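Local coordinates for putative cell adhesion protein (Bacteroides eggerthii, PDB 4GPV) that probably serves as a fimbrial subunit of the FimA-like family, a building block of pili through which the bacterium is thought to adhere, at residues N48-F53 / A64-S69; V52-E57 / K84-V89. One frame throughout, in Å; residues are numbered along the deposited sequence. Where two conformers were deposited one is given.

Interaction 1 (N48-F53 / A64-S69); sequences NNYLVF and APYEGS
The carbonyl O of Val52 is gripped from two directions: the backbone N of Tyr66 reaches it at 2.9 Å, lying in the carbonyl plane, and a water donates a second hydrogen bond at 3.1 Å from Val52 O. The CA of Pro65 adds a CA-H...O contact to the same oxygen. The pair belongs to an antiparallel beta hairpin, in which strand 50-56 returns as the short strand 66-68; the axes of segments 50-53 and 66-68 lie at 155°. The carbonyl of Tyr66 returns a bond to Val52 N, making Val52 and Tyr66 a hydrogen-bonded pair. Tyr50 and Gly68 form the next such pair, with Gly68 N 2.8 Å from Tyr50 O; in the reverse bond Tyr50 N stands well above the plane of the Gly68 carbonyl. Between them Leu51 and Glu67 form a non-hydrogen-bonded pair. Their side chains run alongside each other, CD2 of Leu51 against CG of Glu67, while the Glu67 carboxylate takes a hydrogen bond from the backbone N of Leu95.

With CG set between its backbone N and carbonyl carbon (chi1 60°), Tyr50 swings its ring across the hairpin and over Gly68, whose lack of a side chain lets the ring lie this close. Beyond the glycine, Tyr66 CE2 approaches Tyr50 CE2 at 4.0 Å, the two side chains crossing at a slant, and the Tyr50 hydroxyl hydrogen-bonds to Asn71. Val52 packs its CB against Tyr66 CB on this same face, where Ala74 and Ile76 of strand 73-76 also touch the side chains. On the other face CG of Pro65 meets Phe53 CD2 at 3.6 Å. Gly68 CA makes a CH-pi contact over the centre of the Tyr50 ring, 3.8 Å from its centroid and 13° off the normal.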
loop_
_atom_site.group_PDB
_atom_site.type_symbol
_atom_site.label_atom_id
_atom_site.label_comp_id
_atom_site.label_asym_id
_atom_site.label_seq_id
_atom_site.Cartn_x
_atom_site.Cartn_y
_atom_site.Cartn_z
ATOM N N ASN A 48 8.675 14.487 3.580
ATOM C CA ASN A 48 9.522 14.716 4.742
ATOM C C ASN A 48 10.992 14.853 4.342
ATOM O O ASN A 48 11.752 15.615 4.952
ATOM C CB ASN A 48 9.365 13.583 5.740
ATOM C CG ASN A 48 7.981 13.590 6.310
ATOM O OD1 ASN A 48 7.513 14.630 6.813
ATOM N ND2 ASN A 48 7.299 12.463 6.215
ATOM N N ASN A 49 11.390 14.055 3.335
ATOM C CA ASN A 49 12.743 13.984 2.803
ATOM C C ASN A 49 12.711 13.239 1.483
ATOM O O ASN A 49 11.688 12.604 1.145
ATOM C CB ASN A 49 13.669 13.266 3.790
ATOM C CG ASN A 49 13.143 11.910 4.183
ATOM O OD1 ASN A 49 13.114 10.967 3.366
ATOM N ND2 ASN A 49 12.649 11.822 5.420
ATOM N N TYR A 50 13.797 13.325 0.723
ATOM C CA TYR A 50 13.846 12.572 -0.539
ATOM C C TYR A 50 15.297 12.366 -0.964
ATOM O O TYR A 50 16.195 13.021 -0.447
ATOM C CB TYR A 50 13.035 13.283 -1.652
ATOM C CG TYR A 50 13.510 14.688 -1.980
ATOM C CD1 TYR A 50 13.035 15.787 -1.276
ATOM C CD2 TYR A 50 14.450 14.912 -2.991
ATOM C CE1 TYR A 50 13.477 17.080 -1.565
ATOM C CE2 TYR A 50 14.897 16.202 -3.289
ATOM C CZ TYR A 50 14.390 17.284 -2.583
ATOM O OH TYR A 50 14.795 18.565 -2.859
ATOM N N LEU A 51 15.504 11.454 -1.897
ATOM C CA LEU A 51 16.800 11.174 -2.508
ATOM C C LEU A 51 16.679 11.386 -4.007
ATOM O O LEU A 51 15.685 10.974 -4.607
ATOM C CB LEU A 51 17.307 9.738 -2.224
ATOM C CG LEU A 51 17.421 9.302 -0.746
ATOM C CD1 LEU A 51 17.619 7.778 -0.638
ATOM C CD2 LEU A 51 18.580 10.011 -0.068
ATOM N N VAL A 52 17.701 11.961 -4.615
ATOM C CA VAL A 52 17.755 12.132 -6.077
ATOM C C VAL A 52 18.992 11.365 -6.577
ATOM O O VAL A 52 20.114 11.607 -6.110
ATOM C CB VAL A 52 17.779 13.612 -6.590
ATOM C CG1 VAL A 52 17.737 13.685 -8.125
ATOM C CG2 VAL A 52 16.657 14.455 -5.984
ATOM N N PHE A 53 18.772 10.440 -7.508
ATOM C CA PHE A 53 19.832 9.666 -8.143
ATOM C C PHE A 53 19.945 10.110 -9.588
ATOM O O PHE A 53 18.931 10.186 -10.284
ATOM C CB PHE A 53 19.553 8.150 -8.081
ATOM C CG PHE A 53 19.254 7.621 -6.701
ATOM C CD1 PHE A 53 17.976 7.742 -6.154
ATOM C CD2 PHE A 53 20.237 6.978 -5.960
ATOM C CE1 PHE A 53 17.696 7.265 -4.870
ATOM C CE2 PHE A 53 19.961 6.502 -4.669
ATOM C CZ PHE A 53 18.696 6.651 -4.132
ATOM N N ALA A 64 27.316 11.341 -6.430
ATOM C CA ALA A 64 26.719 10.724 -5.234
ATOM C C ALA A 64 25.239 11.189 -5.082
ATOM O O ALA A 64 24.911 12.327 -5.415
ATOM C CB ALA A 64 27.538 11.083 -3.987
ATOM N N PRO A 65 24.333 10.325 -4.596
ATOM C CA PRO A 65 22.919 10.736 -4.458
ATOM C C PRO A 65 22.709 11.974 -3.585
ATOM O O PRO A 65 23.453 12.228 -2.622
ATOM C CB PRO A 65 22.248 9.503 -3.850
ATOM C CG PRO A 65 23.151 8.370 -4.272
ATOM C CD PRO A 65 24.524 8.926 -4.178
ATOM N N TYR A 66 21.741 12.794 -3.986
ATOM C CA TYR A 66 21.388 14.028 -3.294
ATOM C C TYR A 66 20.388 13.727 -2.197
ATOM O O TYR A 66 19.365 13.063 -2.449
ATOM C CB TYR A 66 20.806 15.055 -4.290
ATOM C CG TYR A 66 20.325 16.335 -3.646
ATOM C CD1 TYR A 66 21.203 17.393 -3.406
ATOM C CD2 TYR A 66 19.005 16.472 -3.225
ATOM C CE1 TYR A 66 20.771 18.566 -2.787
ATOM C CE2 TYR A 66 18.569 17.632 -2.586
ATOM C CZ TYR A 66 19.451 18.681 -2.384
ATOM O OH TYR A 66 19.003 19.823 -1.776
ATOM N N GLU A 67 20.657 14.236 -0.993
ATOM C CA GLU A 67 19.742 14.069 0.140
ATOM C C GLU A 67 18.951 15.362 0.356
ATOM O O GLU A 67 19.522 16.388 0.758
ATOM C CB GLU A 67 20.517 13.699 1.414
ATOM C CG GLU A 67 21.184 12.342 1.370
ATOM C CD GLU A 67 21.872 12.014 2.675
ATOM O OE1 GLU A 67 23.044 12.419 2.839
ATOM O OE2 GLU A 67 21.230 11.387 3.549
ATOM N N GLY A 68 17.657 15.307 0.051
ATOM C CA GLY A 68 16.752 16.439 0.204
ATOM C C GLY A 68 15.970 16.387 1.496
ATOM O O GLY A 68 15.702 15.305 2.037
ATOM N N SER A 69 15.577 17.568 1.974
ATOM C CA SER A 69 14.744 17.706 3.175
ATOM C C SER A 69 13.266 17.879 2.754
ATOM O O SER A 69 12.848 17.338 1.714
ATOM C CB SER A 69 15.246 18.866 4.035
ATOM O OG SER A 69 15.356 20.062 3.276
HETATM O O HOH W 1 22.274 13.354 -7.388
#

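Interaction 2 (V52-E57 / K84-V89); sequences VFLFRE and KKAYVV
Strands 52-56 and 84-89 run antiparallel at 161° and pair through Phe53 with Tyr87 and Phe55 with Lys85, until a classic beta bulge sets both Lys84 and Lys85 opposite Phe55. At the bulge the carbonyl O of Phe55 accepts two backbone bonds, from Lys84 N at 2.8 Å and from Lys85 N at 3.2 Å. Phe55 holds CG anti to its carbonyl carbon (chi1 -62°), which lays the ring beside Tyr87. The two side chains cross at about a right angle, with Tyr87 CD1 at the edge of the Phe55 ring, 3.5 Å from Phe55 CD2. Cutting Phe55 back to an alanine would probably open a gap between Tyr87 and Leu109 of helix 106-111, taking away the ring packed beside Tyr87 CD1. The opposite face is aliphatic: Leu54 reaches over with CD2 to Ala86 CB at 3.7 Å, and Val52 and Val88 lie side by side through their CG2 methyls. Helix 106-111 packs on the aromatic face through Leu109, and its Glu106 bonds the Tyr87 hydroxyl, while Leu19 of strand 18-24 and Val149 and Val151 of strand 146-169 meet the aliphatic face.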
loop_
_atom_site.group_PDB
_atom_site.type_symbol
_atom_site.label_atom_id
_atom_site.label_comp_id
_atom_site.label_asym_id
_atom_site.label_seq_id
_atom_site.Cartn_x
_atom_site.Cartn_y
_atom_site.Cartn_z
ATOM N N VAL A 52 17.701 11.961 -4.615
ATOM C CA VAL A 52 17.755 12.132 -6.077
ATOM C C VAL A 52 18.992 11.365 -6.577
ATOM O O VAL A 52 20.114 11.607 -6.110
ATOM C CB VAL A 52 17.779 13.612 -6.590
ATOM C CG1 VAL A 52 17.737 13.685 -8.125
ATOM C CG2 VAL A 52 16.657 14.455 -5.984
ATOM N N PHE A 53 18.772 10.440 -7.508
ATOM C CA PHE A 53 19.832 9.666 -8.143
ATOM C C PHE A 53 19.945 10.110 -9.588
ATOM O O PHE A 53 18.931 10.186 -10.284
ATOM C CB PHE A 53 19.553 8.150 -8.081
ATOM C CG PHE A 53 19.254 7.621 -6.701
ATOM C CD1 PHE A 53 17.976 7.742 -6.154
ATOM C CD2 PHE A 53 20.237 6.978 -5.960
ATOM C CE1 PHE A 53 17.696 7.265 -4.870
ATOM C CE2 PHE A 53 19.961 6.502 -4.669
ATOM C CZ PHE A 53 18.696 6.651 -4.132
ATOM N N LEU A 54 21.168 10.398 -10.042
ATOM C CA LEU A 54 21.386 10.804 -11.418
ATOM C C LEU A 54 22.251 9.766 -12.099
ATOM O O LEU A 54 23.263 9.373 -11.531
ATOM C CB LEU A 54 22.057 12.188 -11.505
ATOM C CG LEU A 54 21.281 13.370 -10.923
ATOM C CD1 LEU A 54 22.171 14.644 -10.898
ATOM C CD2 LEU A 54 20.036 13.637 -11.712
ATOM N N PHE A 55 21.848 9.298 -13.290
ATOM C CA PHE A 55 22.628 8.267 -13.982
ATOM C C PHE A 55 23.024 8.671 -15.365
ATOM O O PHE A 55 22.276 9.363 -16.047
ATOM C CB PHE A 55 21.827 6.956 -14.069
ATOM C CG PHE A 55 21.512 6.377 -12.717
ATOM C CD1 PHE A 55 22.490 5.720 -11.979
ATOM C CD2 PHE A 55 20.248 6.513 -12.166
ATOM C CE1 PHE A 55 22.201 5.209 -10.710
ATOM C CE2 PHE A 55 19.957 5.996 -10.897
ATOM C CZ PHE A 55 20.931 5.350 -10.180
ATOM N N ARG A 56 24.190 8.183 -15.798
ATOM C CA ARG A 56 24.690 8.403 -17.149
ATOM C C ARG A 56 24.010 7.390 -18.106
ATOM O O ARG A 56 23.285 6.502 -17.641
ATOM C CB ARG A 56 26.218 8.304 -17.174
ATOM C CG ARG A 56 26.835 9.353 -16.269
ATOM C CD ARG A 56 28.347 9.380 -16.249
ATOM N NE ARG A 56 28.754 10.427 -15.316
ATOM C CZ ARG A 56 29.894 10.451 -14.637
ATOM N NH1 ARG A 56 30.823 9.522 -14.847
ATOM N NH2 ARG A 56 30.141 11.433 -13.787
ATOM N N GLU A 57 24.249 7.534 -19.431
ATOM C CA GLU A 57 23.657 6.681 -20.473
ATOM C C GLU A 57 23.918 5.189 -20.193
ATOM O O GLU A 57 23.014 4.365 -20.370
ATOM C CB GLU A 57 24.200 7.096 -21.860
ATOM C CG GLU A 57 23.675 6.308 -23.058
ATOM C CD GLU A 57 22.185 6.313 -23.349
ATOM O OE1 GLU A 57 21.512 7.328 -23.059
ATOM O OE2 GLU A 57 21.696 5.307 -23.914
ATOM N N LYS A 84 21.685 11.497 -17.735
ATOM C CA LYS A 84 20.611 11.176 -18.687
ATOM C C LYS A 84 19.265 10.886 -18.017
ATOM O O LYS A 84 18.222 11.085 -18.643
ATOM C CB LYS A 84 20.994 9.949 -19.524
ATOM C CG LYS A 84 22.174 10.207 -20.477
ATOM C CD LYS A 84 21.849 11.166 -21.634
ATOM C CE LYS A 84 20.888 10.599 -22.654
ATOM N NZ LYS A 84 20.490 11.619 -23.661
ATOM N N LYS A 85 19.293 10.380 -16.773
ATOM C CA LYS A 85 18.078 10.011 -16.037
ATOM C C LYS A 85 18.155 10.454 -14.614
ATOM O O LYS A 85 19.217 10.336 -13.995
ATOM C CB LYS A 85 17.896 8.481 -16.061
ATOM C CG LYS A 85 17.338 7.892 -17.355
ATOM C CD LYS A 85 15.816 8.043 -17.490
ATOM C CE LYS A 85 15.005 7.067 -16.684
ATOM N NZ LYS A 85 13.562 7.383 -16.785
ATOM N N ALA A 86 17.019 10.931 -14.074
ATOM C CA ALA A 86 16.892 11.313 -12.667
ATOM C C ALA A 86 15.800 10.466 -12.045
ATOM O O ALA A 86 14.728 10.319 -12.642
ATOM C CB ALA A 86 16.563 12.805 -12.551
ATOM N N TYR A 87 16.110 9.796 -10.928
ATOM C CA TYR A 87 15.154 9.021 -10.151
ATOM C C TYR A 87 15.023 9.676 -8.811
ATOM O O TYR A 87 16.033 10.140 -8.235
ATOM C CB TYR A 87 15.649 7.592 -9.989
ATOM C CG TYR A 87 15.655 6.767 -11.255
ATOM C CD1 TYR A 87 16.727 6.817 -12.138
ATOM C CD2 TYR A 87 14.673 5.815 -11.487
ATOM C CE1 TYR A 87 16.746 6.038 -13.296
ATOM C CE2 TYR A 87 14.704 4.997 -12.616
ATOM C CZ TYR A 87 15.742 5.114 -13.520
ATOM O OH TYR A 87 15.770 4.304 -14.629
ATOM N N VAL A 88 13.785 9.730 -8.305
ATOM C CA VAL A 88 13.518 10.358 -6.995
ATOM C C VAL A 88 12.732 9.372 -6.133
ATOM O O VAL A 88 11.744 8.792 -6.594
ATOM C CB VAL A 88 12.756 11.719 -7.120
ATOM C CG1 VAL A 88 12.421 12.303 -5.744
ATOM C CG2 VAL A 88 13.557 12.738 -7.940
ATOM N N VAL A 89 13.152 9.216 -4.888
ATOM C CA VAL A 89 12.436 8.417 -3.906
ATOM C C VAL A 89 12.199 9.330 -2.720
ATOM O O VAL A 89 13.154 9.896 -2.208
ATOM C CB VAL A 89 13.157 7.098 -3.498
ATOM C CG1 VAL A 89 12.344 6.351 -2.440
ATOM C CG2 VAL A 89 13.403 6.187 -4.705
#

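In the fold
Interactions 1 and 2 use the two edges of strand 50-56, which lies between strands 66-68 and 83-90 in one sheet; their centres are 11 Å apart. Val52 and Phe53 belong to both. Val52 directs its backbone N and O to strand 66-68, whereas Phe53 directs its own to strand 83-90, the alternation expected of a strand with a neighbour on each edge. The ladder of interaction 2 probably continues beside interaction 1 through Leu51 N and Val89 O, 2.8 Å apart, and Tyr50 CB packs 3.4 Å from Val89 O. Farther across the sheet, strand 133-138 flanks 83-90. Both contacts are thus structural packing within one beta sheet of a probable pilus subunit.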